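Local atomic coordinates of assemblin (Human herpesvirus 3, PDB entry 1VZV), a protein that is a serine protease, active as a dimer, that probably cleaves the assembly protein of the herpesvirus procapsid and so lets the capsid mature. Residues 10-15 and 54-59; 50-55 and 62-67; 83-88 and 99-104. All coordinates share one frame; numbering follows the deposited sequence.

Contact 1 (10-15 and 54-59)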
loop_
_atom_site.group_PDB
_atom_site.type_symbol
_atom_site.label_atom_id
_atom_site.label_comp_id
_atom_site.label_asym_id
_atom_site.label_seq_id
_atom_site.Cartn_x
_atom_site.Cartn_y
_atom_site.Cartn_z
ATOM N N ALA A 10 -17.572 -12.349 12.087
ATOM C CA ALA A 10 -16.924 -12.431 13.404
ATOM C C ALA A 10 -16.967 -13.842 14.008
ATOM O O ALA A 10 -17.923 -14.604 13.786
ATOM C CB ALA A 10 -17.606 -11.460 14.366
ATOM N N LEU A 11 -15.938 -14.207 14.766
ATOM C CA LEU A 11 -15.958 -15.520 15.385
ATOM C C LEU A 11 -16.401 -15.342 16.820
ATOM O O LEU A 11 -15.829 -14.516 17.552
ATOM C CB LEU A 11 -14.601 -16.220 15.305
ATOM C CG LEU A 11 -14.169 -16.801 13.951
ATOM C CD1 LEU A 11 -12.978 -17.706 14.170
ATOM C CD2 LEU A 11 -15.291 -17.583 13.321
ATOM N N TYR A 12 -17.445 -16.085 17.198
ATOM C CA TYR A 12 -18.027 -16.022 18.540
ATOM C C TYR A 12 -16.964 -16.126 19.616
ATOM O O TYR A 12 -16.212 -17.130 19.689
ATOM C CB TYR A 12 -19.109 -17.088 18.741
ATOM C CG TYR A 12 -20.384 -16.866 17.927
ATOM C CD1 TYR A 12 -20.807 -15.592 17.548
ATOM C CD2 TYR A 12 -21.172 -17.945 17.540
ATOM C CE1 TYR A 12 -21.983 -15.420 16.809
ATOM C CE2 TYR A 12 -22.337 -17.774 16.806
ATOM C CZ TYR A 12 -22.732 -16.524 16.446
ATOM O OH TYR A 12 -23.869 -16.413 15.701
ATOM N N SER A 13 -16.854 -15.016 20.362
ATOM C CA SER A 13 -15.887 -14.881 21.441
ATOM C C SER A 13 -14.498 -14.412 21.014
ATOM O O SER A 13 -14.057 -13.316 21.369
ATOM N N LYS A 14 -13.830 -15.236 20.216
ATOM C CA LYS A 14 -12.473 -14.981 19.726
ATOM C C LYS A 14 -12.044 -13.529 19.358
ATOM O O LYS A 14 -10.920 -13.090 19.724
ATOM C CB LYS A 14 -12.166 -15.946 18.575
ATOM N N ASP A 15 -12.912 -12.797 18.642
ATOM C CA ASP A 15 -12.618 -11.416 18.237
ATOM C C ASP A 15 -12.268 -10.488 19.408
ATOM O O ASP A 15 -11.675 -9.432 19.182
ATOM C CB ASP A 15 -13.772 -10.828 17.437
ATOM C CG ASP A 15 -15.069 -10.754 18.230
ATOM O OD1 ASP A 15 -15.146 -11.267 19.376
ATOM O OD2 ASP A 15 -16.040 -10.187 17.676
ATOM N N ILE A 54 -26.629 -13.455 5.002
ATOM C CA ILE A 54 -25.828 -13.700 6.215
ATOM C C ILE A 54 -26.541 -14.785 7.041
ATOM O O ILE A 54 -27.740 -14.675 7.290
ATOM C CB ILE A 54 -25.746 -12.434 7.160
ATOM C CG1 ILE A 54 -25.515 -11.143 6.369
ATOM C CG2 ILE A 54 -24.613 -12.603 8.169
ATOM C CD1 ILE A 54 -25.334 -9.913 7.241
ATOM N N ILE A 55 -25.847 -15.852 7.418
ATOM C CA ILE A 55 -26.497 -16.854 8.231
ATOM C C ILE A 55 -25.755 -16.899 9.511
ATOM O O ILE A 55 -24.726 -16.249 9.678
ATOM C CB ILE A 55 -26.444 -18.261 7.659
ATOM C CG1 ILE A 55 -24.996 -18.718 7.480
ATOM C CG2 ILE A 55 -27.251 -18.340 6.385
ATOM C CD1 ILE A 55 -24.845 -20.226 7.496
ATOM N N GLU A 56 -26.224 -17.770 10.383
ATOM C CA GLU A 56 -25.617 -17.931 11.683
ATOM C C GLU A 56 -25.020 -19.315 11.748
ATOM O O GLU A 56 -25.753 -20.303 11.658
ATOM C CB GLU A 56 -26.686 -17.789 12.745
ATOM C CG GLU A 56 -26.181 -17.979 14.120
ATOM C CD GLU A 56 -27.311 -18.144 15.080
ATOM O OE1 GLU A 56 -28.331 -17.414 14.942
ATOM O OE2 GLU A 56 -27.180 -19.030 15.962
ATOM N N ASP A 57 -23.692 -19.373 11.818
ATOM C CA ASP A 57 -22.961 -20.635 11.892
ATOM C C ASP A 57 -22.602 -20.988 13.339
ATOM O O ASP A 57 -22.563 -20.120 14.220
ATOM C CB ASP A 57 -21.695 -20.578 11.023
ATOM C CG ASP A 57 -20.770 -21.771 11.244
ATOM O OD1 ASP A 57 -21.273 -22.905 11.367
ATOM O OD2 ASP A 57 -19.533 -21.584 11.293
ATOM N N ILE A 58 -22.383 -22.278 13.581
ATOM C CA ILE A 58 -22.006 -22.781 14.897
ATOM C C ILE A 58 -20.826 -21.925 15.415
ATOM O O ILE A 58 -20.737 -21.628 16.605
ATOM C CB ILE A 58 -21.623 -24.307 14.789
ATOM C CG1 ILE A 58 -22.409 -25.142 15.792
ATOM C CG2 ILE A 58 -20.145 -24.529 15.040
ATOM C CD1 ILE A 58 -22.109 -24.803 17.219
ATOM N N ARG A 59 -19.966 -21.504 14.480
ATOM C CA ARG A 59 -18.780 -20.699 14.761
ATOM C C ARG A 59 -18.988 -19.194 14.728
ATOM O O ARG A 59 -18.232 -18.478 15.355
ATOM C CB ARG A 59 -17.648 -21.047 13.784
ATOM C CG ARG A 59 -16.955 -22.396 13.998
ATOM C CD ARG A 59 -15.655 -22.527 13.143
ATOM N NE ARG A 59 -14.608 -21.565 13.517
ATOM C CZ ARG A 59 -13.296 -21.745 13.362
ATOM N NH1 ARG A 59 -12.779 -22.871 12.865
ATOM N NH2 ARG A 59 -12.485 -20.783 13.744
#
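A single backbone hydrogen bond joins Tyr12 to Arg59: Tyr12 N donates to Arg59 O over 3.1 Å, close to straight at 162°. It ties the loop that follows strand 3-8 to the turn after strand 47-56, and the side chains of Leu11, Tyr12, Glu56 and Arg59 fill out the contact.

The aromatic part belongs to Tyr12. Its ring lies along the backbone of the turn, with CE2 3.5 Å from Asp57 O in an oblique approach and the carbonyl oxygen of Ile58 at the ring edge. CG stands anti to the carbonyl carbon (chi1 -69°), which carries the ring along residues 56-59. At its far end, Tyr12 OH lies 3.2 Å from Glu56 CG, the two side chains crossing at about a right angle.

Leu11 adds van der Waals contact: its CD1 comes to the edge of the Arg59 guanidinium, and CD2 lies 3.7 Å from Arg59 O. The charge of that guanidinium is met elsewhere, by a salt bridge from NH2 to Glu215 of helix 205-216.

Within the turn, the Asp57 carboxylate lies close to the backbone that follows it, OD1 accepting a weak bond from Ile58 N and OD2 a weak one from Arg59 N; OD2 is also hydrogen-bonded to Tyr8 OH of strand 3-8.

Helix 23-29 flanks the contact, with Pro23 and Val26 against Tyr12 and Val26 and Arg27 against Glu56, while Pro61, at the start of strand 61-67, also touches the Tyr12 side chain.

Contact 2 (50-55 and 62-67)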
loop_
_atom_site.group_PDB
_atom_site.type_symbol
_atom_site.label_atom_id
_atom_site.label_comp_id
_atom_site.label_asym_id
_atom_site.label_seq_id
_atom_site.Cartn_x
_atom_site.Cartn_y
_atom_site.Cartn_z
ATOM N N GLU A 50 -23.078 -5.413 -2.421
ATOM C CA GLU A 50 -23.997 -5.559 -1.293
ATOM C C GLU A 50 -24.102 -7.005 -0.805
ATOM O O GLU A 50 -24.183 -7.943 -1.618
ATOM C CB GLU A 50 -25.399 -5.038 -1.649
ATOM C CG GLU A 50 -26.267 -5.979 -2.516
ATOM C CD GLU A 50 -27.759 -5.628 -2.470
ATOM O OE1 GLU A 50 -28.305 -5.435 -1.366
ATOM O OE2 GLU A 50 -28.386 -5.543 -3.539
ATOM N N VAL A 51 -24.068 -7.179 0.517
ATOM C CA VAL A 51 -24.204 -8.497 1.152
ATOM C C VAL A 51 -25.546 -9.100 0.695
ATOM O O VAL A 51 -26.603 -8.538 0.984
ATOM C CB VAL A 51 -24.220 -8.358 2.722
ATOM C CG1 VAL A 51 -24.955 -9.523 3.381
ATOM C CG2 VAL A 51 -22.811 -8.295 3.260
ATOM N N ILE A 52 -25.513 -10.226 -0.011
ATOM C CA ILE A 52 -26.761 -10.826 -0.456
ATOM C C ILE A 52 -27.367 -11.785 0.556
ATOM O O ILE A 52 -28.510 -12.177 0.393
ATOM C CB ILE A 52 -26.656 -11.497 -1.862
ATOM C CG1 ILE A 52 -25.993 -12.857 -1.782
ATOM C CG2 ILE A 52 -25.874 -10.610 -2.826
ATOM C CD1 ILE A 52 -25.615 -13.403 -3.147
ATOM N N ALA A 53 -26.621 -12.129 1.610
ATOM C CA ALA A 53 -27.101 -13.043 2.659
ATOM C C ALA A 53 -26.103 -13.273 3.793
ATOM O O ALA A 53 -24.898 -13.325 3.570
ATOM C CB ALA A 53 -27.494 -14.390 2.057
ATOM N N ILE A 54 -26.629 -13.455 5.002
ATOM C CA ILE A 54 -25.828 -13.700 6.215
ATOM C C ILE A 54 -26.541 -14.785 7.041
ATOM O O ILE A 54 -27.740 -14.675 7.290
ATOM C CB ILE A 54 -25.746 -12.434 7.160
ATOM C CG1 ILE A 54 -25.515 -11.143 6.369
ATOM C CG2 ILE A 54 -24.613 -12.603 8.169
ATOM C CD1 ILE A 54 -25.334 -9.913 7.241
ATOM N N ILE A 55 -25.847 -15.852 7.418
ATOM C CA ILE A 55 -26.497 -16.854 8.231
ATOM C C ILE A 55 -25.755 -16.899 9.511
ATOM O O ILE A 55 -24.726 -16.249 9.678
ATOM C CB ILE A 55 -26.444 -18.261 7.659
ATOM C CG1 ILE A 55 -24.996 -18.718 7.480
ATOM C CG2 ILE A 55 -27.251 -18.340 6.385
ATOM C CD1 ILE A 55 -24.845 -20.226 7.496
ATOM N N PHE A 62 -21.751 -15.969 9.060
ATOM C CA PHE A 62 -21.066 -16.250 7.786
ATOM C C PHE A 62 -21.846 -15.534 6.692
ATOM O O PHE A 62 -23.063 -15.677 6.617
ATOM C CB PHE A 62 -21.024 -17.751 7.507
ATOM C CG PHE A 62 -20.170 -18.119 6.333
ATOM C CD1 PHE A 62 -18.801 -18.285 6.480
ATOM C CD2 PHE A 62 -20.723 -18.260 5.071
ATOM C CE1 PHE A 62 -17.996 -18.582 5.381
ATOM C CE2 PHE A 62 -19.925 -18.555 3.973
ATOM C CZ PHE A 62 -18.564 -18.713 4.128
ATOM N N PHE A 63 -21.166 -14.768 5.847
ATOM C CA PHE A 63 -21.863 -14.013 4.818
ATOM C C PHE A 63 -21.389 -14.250 3.430
ATOM O O PHE A 63 -20.294 -14.727 3.205
ATOM C CB PHE A 63 -21.770 -12.508 5.083
ATOM C CG PHE A 63 -20.564 -11.817 4.435
ATOM C CD1 PHE A 63 -19.265 -12.074 4.863
ATOM C CD2 PHE A 63 -20.747 -10.868 3.446
ATOM C CE1 PHE A 63 -18.189 -11.397 4.320
ATOM C CE2 PHE A 63 -19.671 -10.198 2.906
ATOM C CZ PHE A 63 -18.396 -10.462 3.344
ATOM N N LEU A 64 -22.199 -13.801 2.495
ATOM C CA LEU A 64 -21.897 -13.911 1.082
ATOM C C LEU A 64 -22.298 -12.546 0.525
ATOM O O LEU A 64 -23.257 -11.930 0.991
ATOM C CB LEU A 64 -22.710 -15.057 0.461
ATOM C CG LEU A 64 -22.549 -15.394 -1.023
ATOM C CD1 LEU A 64 -21.103 -15.616 -1.377
ATOM C CD2 LEU A 64 -23.340 -16.642 -1.319
ATOM N N GLY A 65 -21.535 -12.021 -0.406
ATOM C CA GLY A 65 -21.909 -10.732 -0.915
ATOM C C GLY A 65 -21.512 -10.637 -2.356
ATOM O O GLY A 65 -20.793 -11.501 -2.876
ATOM N N ILE A 66 -22.029 -9.616 -3.022
ATOM C CA ILE A 66 -21.686 -9.410 -4.406
ATOM C C ILE A 66 -20.967 -8.055 -4.574
ATOM O O ILE A 66 -21.316 -7.052 -3.929
ATOM C CB ILE A 66 -22.926 -9.582 -5.336
ATOM C CG1 ILE A 66 -22.489 -9.666 -6.793
ATOM C CG2 ILE A 66 -23.915 -8.455 -5.162
ATOM C CD1 ILE A 66 -23.550 -10.209 -7.686
ATOM N N VAL A 67 -19.857 -8.096 -5.307
ATOM C CA VAL A 67 -19.053 -6.921 -5.604
ATOM C C VAL A 67 -19.040 -6.850 -7.135
ATOM O O VAL A 67 -18.329 -7.581 -7.825
ATOM C CB VAL A 67 -17.614 -7.014 -4.970
ATOM C CG1 VAL A 67 -16.727 -5.851 -5.419
ATOM C CG2 VAL A 67 -17.721 -7.020 -3.447
#
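The Phe63 ring is approached obliquely by Val51, whose CG2 comes nearest to Phe63 CD2; the two side chains cross at about a right angle. Ile54 flanks the same residue, its CG1 4.2 Å from Phe63 CB, and Ile38 of strand 37-40 packs against Val51 and Phe63. On the face of the sheet that carries Ile55, Leu64 and Ile66, the Phe62 ring leads away from the partner strand to meet Phe156 and Tyr8 edge-to-face. Phe62 CB lies alongside Ile55 CG1, both side chains pointing the same way.

The backbone ladder is antiparallel. Ile55 and Phe62 exchange two bonds, of 2.9 Å from Ile55 N to Phe62 O and 3.1 Å from Phe62 N to Ile55 O. Leu64 O accepts from Ile52 N at 3.0 Å and more weakly from Ala53 N, while Leu64 N returns a bond to Ala53 O. At the bulge, Ile52 CG2 lies 3.7 Å from Ile66 CG2, and Val171 of helix 161-173 covers Ile52 and Leu64.

Two residues set against one, Ile52 and Ala53 opposite Leu64, make a classic beta bulge in the hairpin of strands 47-56 and 61-67, part of the beta-barrel core of the herpesvirus protease fold.

Contact 3 (83-88 and 99-104)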
loop_
_atom_site.group_PDB
_atom_site.type_symbol
_atom_site.label_atom_id
_atom_site.label_comp_id
_atom_site.label_asym_id
_atom_site.label_seq_id
_atom_site.Cartn_x
_atom_site.Cartn_y
_atom_site.Cartn_z
ATOM N N ASN A 83 4.022 -5.642 -15.861
ATOM C CA ASN A 83 4.338 -7.038 -15.688
ATOM C C ASN A 83 3.805 -7.764 -14.467
ATOM O O ASN A 83 4.330 -8.797 -14.017
ATOM C CB ASN A 83 5.801 -7.291 -15.971
ATOM C CG ASN A 83 6.114 -7.130 -17.440
ATOM O OD1 ASN A 83 6.233 -5.993 -17.939
ATOM N ND2 ASN A 83 6.152 -8.256 -18.171
ATOM N N PHE A 84 2.752 -7.209 -13.901
ATOM C CA PHE A 84 2.121 -7.914 -12.822
ATOM C C PHE A 84 1.469 -8.979 -13.721
ATOM O O PHE A 84 0.827 -8.639 -14.731
ATOM C CB PHE A 84 1.072 -7.021 -12.153
ATOM C CG PHE A 84 0.634 -7.520 -10.817
ATOM C CD1 PHE A 84 -0.340 -8.501 -10.720
ATOM C CD2 PHE A 84 1.244 -7.059 -9.659
ATOM C CE1 PHE A 84 -0.692 -9.018 -9.499
ATOM C CE2 PHE A 84 0.898 -7.570 -8.434
ATOM C CZ PHE A 84 -0.074 -8.555 -8.351
ATOM N N PHE A 85 1.737 -10.244 -13.441
ATOM C CA PHE A 85 1.200 -11.363 -14.238
ATOM C C PHE A 85 2.171 -11.618 -15.379
ATOM O O PHE A 85 2.433 -10.723 -16.176
ATOM C CB PHE A 85 -0.187 -11.087 -14.860
ATOM C CG PHE A 85 -1.280 -10.835 -13.862
ATOM C CD1 PHE A 85 -1.664 -11.815 -12.966
ATOM C CD2 PHE A 85 -1.926 -9.608 -13.820
ATOM C CE1 PHE A 85 -2.671 -11.570 -12.047
ATOM C CE2 PHE A 85 -2.934 -9.354 -12.907
ATOM C CZ PHE A 85 -3.308 -10.326 -12.025
ATOM N N GLY A 86 2.760 -12.808 -15.436
ATOM C CA GLY A 86 3.673 -13.067 -16.534
ATOM C C GLY A 86 2.889 -13.416 -17.789
ATOM O O GLY A 86 1.703 -13.085 -17.905
ATOM N N ASN A 87 3.535 -14.107 -18.726
ATOM C CA ASN A 87 2.846 -14.512 -19.931
ATOM C C ASN A 87 2.194 -15.832 -19.630
ATOM O O ASN A 87 1.313 -16.266 -20.361
ATOM C CB ASN A 87 3.800 -14.600 -21.104
ATOM C CG ASN A 87 4.295 -13.225 -21.551
ATOM O OD1 ASN A 87 3.502 -12.373 -21.965
ATOM N ND2 ASN A 87 5.607 -13.003 -21.469
ATOM N N ARG A 88 2.582 -16.434 -18.507
ATOM C CA ARG A 88 2.000 -17.704 -18.078
ATOM C C ARG A 88 0.557 -17.475 -17.683
ATOM O O ARG A 88 -0.209 -18.425 -17.488
ATOM C CB ARG A 88 2.774 -18.336 -16.909
ATOM C CG ARG A 88 3.164 -17.404 -15.770
ATOM C CD ARG A 88 3.631 -18.164 -14.502
ATOM N NE ARG A 88 2.491 -18.616 -13.711
ATOM C CZ ARG A 88 2.340 -18.419 -12.407
ATOM N NH1 ARG A 88 3.286 -17.808 -11.718
ATOM N NH2 ARG A 88 1.248 -18.866 -11.788
ATOM N N LEU A 99 -9.904 -10.520 -10.043
ATOM C CA LEU A 99 -10.024 -11.288 -8.823
ATOM C C LEU A 99 -8.701 -11.486 -8.108
ATOM O O LEU A 99 -8.661 -11.459 -6.899
ATOM C CB LEU A 99 -10.659 -12.639 -9.129
ATOM C CG LEU A 99 -11.205 -13.478 -7.980
ATOM C CD1 LEU A 99 -12.277 -12.732 -7.248
ATOM C CD2 LEU A 99 -11.780 -14.724 -8.555
ATOM N N TYR A 100 -7.621 -11.690 -8.849
ATOM C CA TYR A 100 -6.288 -11.883 -8.261
ATOM C C TYR A 100 -5.780 -10.637 -7.559
ATOM O O TYR A 100 -5.080 -10.742 -6.553
ATOM C CB TYR A 100 -5.263 -12.297 -9.330
ATOM C CG TYR A 100 -3.871 -12.431 -8.783
ATOM C CD1 TYR A 100 -3.035 -11.330 -8.691
ATOM C CD2 TYR A 100 -3.414 -13.644 -8.301
ATOM C CE1 TYR A 100 -1.779 -11.432 -8.129
ATOM C CE2 TYR A 100 -2.157 -13.763 -7.736
ATOM C CZ TYR A 100 -1.342 -12.650 -7.651
ATOM O OH TYR A 100 -0.087 -12.754 -7.087
ATOM N N LEU A 101 -6.046 -9.475 -8.167
ATOM C CA LEU A 101 -5.661 -8.160 -7.650
ATOM C C LEU A 101 -6.453 -7.780 -6.396
ATOM O O LEU A 101 -5.878 -7.378 -5.390
ATOM C CB LEU A 101 -5.903 -7.085 -8.715
ATOM C CG LEU A 101 -4.836 -6.583 -9.681
ATOM C CD1 LEU A 101 -3.511 -6.469 -8.967
ATOM C CD2 LEU A 101 -4.716 -7.480 -10.847
ATOM N N VAL A 102 -7.778 -7.900 -6.479
ATOM C CA VAL A 102 -8.680 -7.555 -5.384
ATOM C C VAL A 102 -8.534 -8.436 -4.161
ATOM O O VAL A 102 -8.735 -7.960 -3.037
ATOM C CB VAL A 102 -10.165 -7.524 -5.824
ATOM C CG1 VAL A 102 -10.591 -8.856 -6.297
ATOM C CG2 VAL A 102 -11.043 -7.108 -4.687
ATOM N N THR A 103 -8.183 -9.706 -4.360
ATOM C CA THR A 103 -8.018 -10.605 -3.233
ATOM C C THR A 103 -6.771 -10.235 -2.472
ATOM O O THR A 103 -6.819 -10.161 -1.268
ATOM C CB THR A 103 -7.973 -12.100 -3.626
ATOM O OG1 THR A 103 -9.223 -12.488 -4.183
ATOM C CG2 THR A 103 -7.773 -12.957 -2.422
ATOM N N ASN A 104 -5.678 -9.930 -3.158
ATOM C CA ASN A 104 -4.456 -9.595 -2.441
ATOM C C ASN A 104 -4.378 -8.178 -1.859
ATOM O O ASN A 104 -3.707 -7.957 -0.845
ATOM C CB ASN A 104 -3.226 -9.906 -3.289
ATOM C CG ASN A 104 -2.900 -11.387 -3.329
ATOM O OD1 ASN A 104 -2.095 -11.883 -2.546
ATOM N ND2 ASN A 104 -3.506 -12.093 -4.255
#
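Phe84, Phe85 and Tyr100 form an aromatic cluster, in which two consecutive phenylalanines of the loop before helix 87-90 meet one side of helix 96-105. Phe85 presents its edge to the face of Tyr100 in an offset edge-to-face pair, with centroids 5.1 Å apart and planes at 66°. The closest atoms of this pair are Phe85 CE1 and Tyr100 CD1, at 3.4 Å. Phe84 lies beside the same tyrosine rim to rim, though the detail of this pair is doubtful because the atoms are modelled too close.

Leu101 serves both phenylalanines with different branches. Its CD1 sits over one face of Phe84, 4.2 Å from the ring centroid and 23° off the normal, a CH-pi contact displaced toward the rim. CD2 instead comes to the edge of Phe85. The two loop rings also pack on each other, Phe84 CD1 lying over a face of Phe85.

Tyr100 CG stands anti to the backbone N (chi1 177°), and the ring reaches from the helix to the edge of Phe85. Met200 of the second subunit packs on Phe84 and Leu101, and Leu201 of that subunit on Tyr100 and Asn104, bringing the cluster to the dimer interface. Above the centre of the Tyr100 ring, 4.0 Å from its plane, sits Asn104 ND2, held there by a hydrogen bond of 3.1 Å to Tyr100 O that lies in the carbonyl plane.

Contacts 1 and 2 follow one another along strand 47-56, sharing Ile54 and Ile55, with centres about 14 Å apart: residues 50-55 pair within the sheet, and the turn beyond them receives the loop 10-15. Contact 3 lies on the opposite side of the chain's centre, its centre about 31 Å from that of contact 1 and about 25 Å from that of contact 2, although its nearest atoms come within about 6 Å of contact 2. The catalytic triad of His42, Ser110 and His129 is closer to the first two: the side chain of Val51 is about 8 Å from that of His129, and that of Ala10 about 10 Å from that of Ser110. Contact 3 instead touches the second subunit.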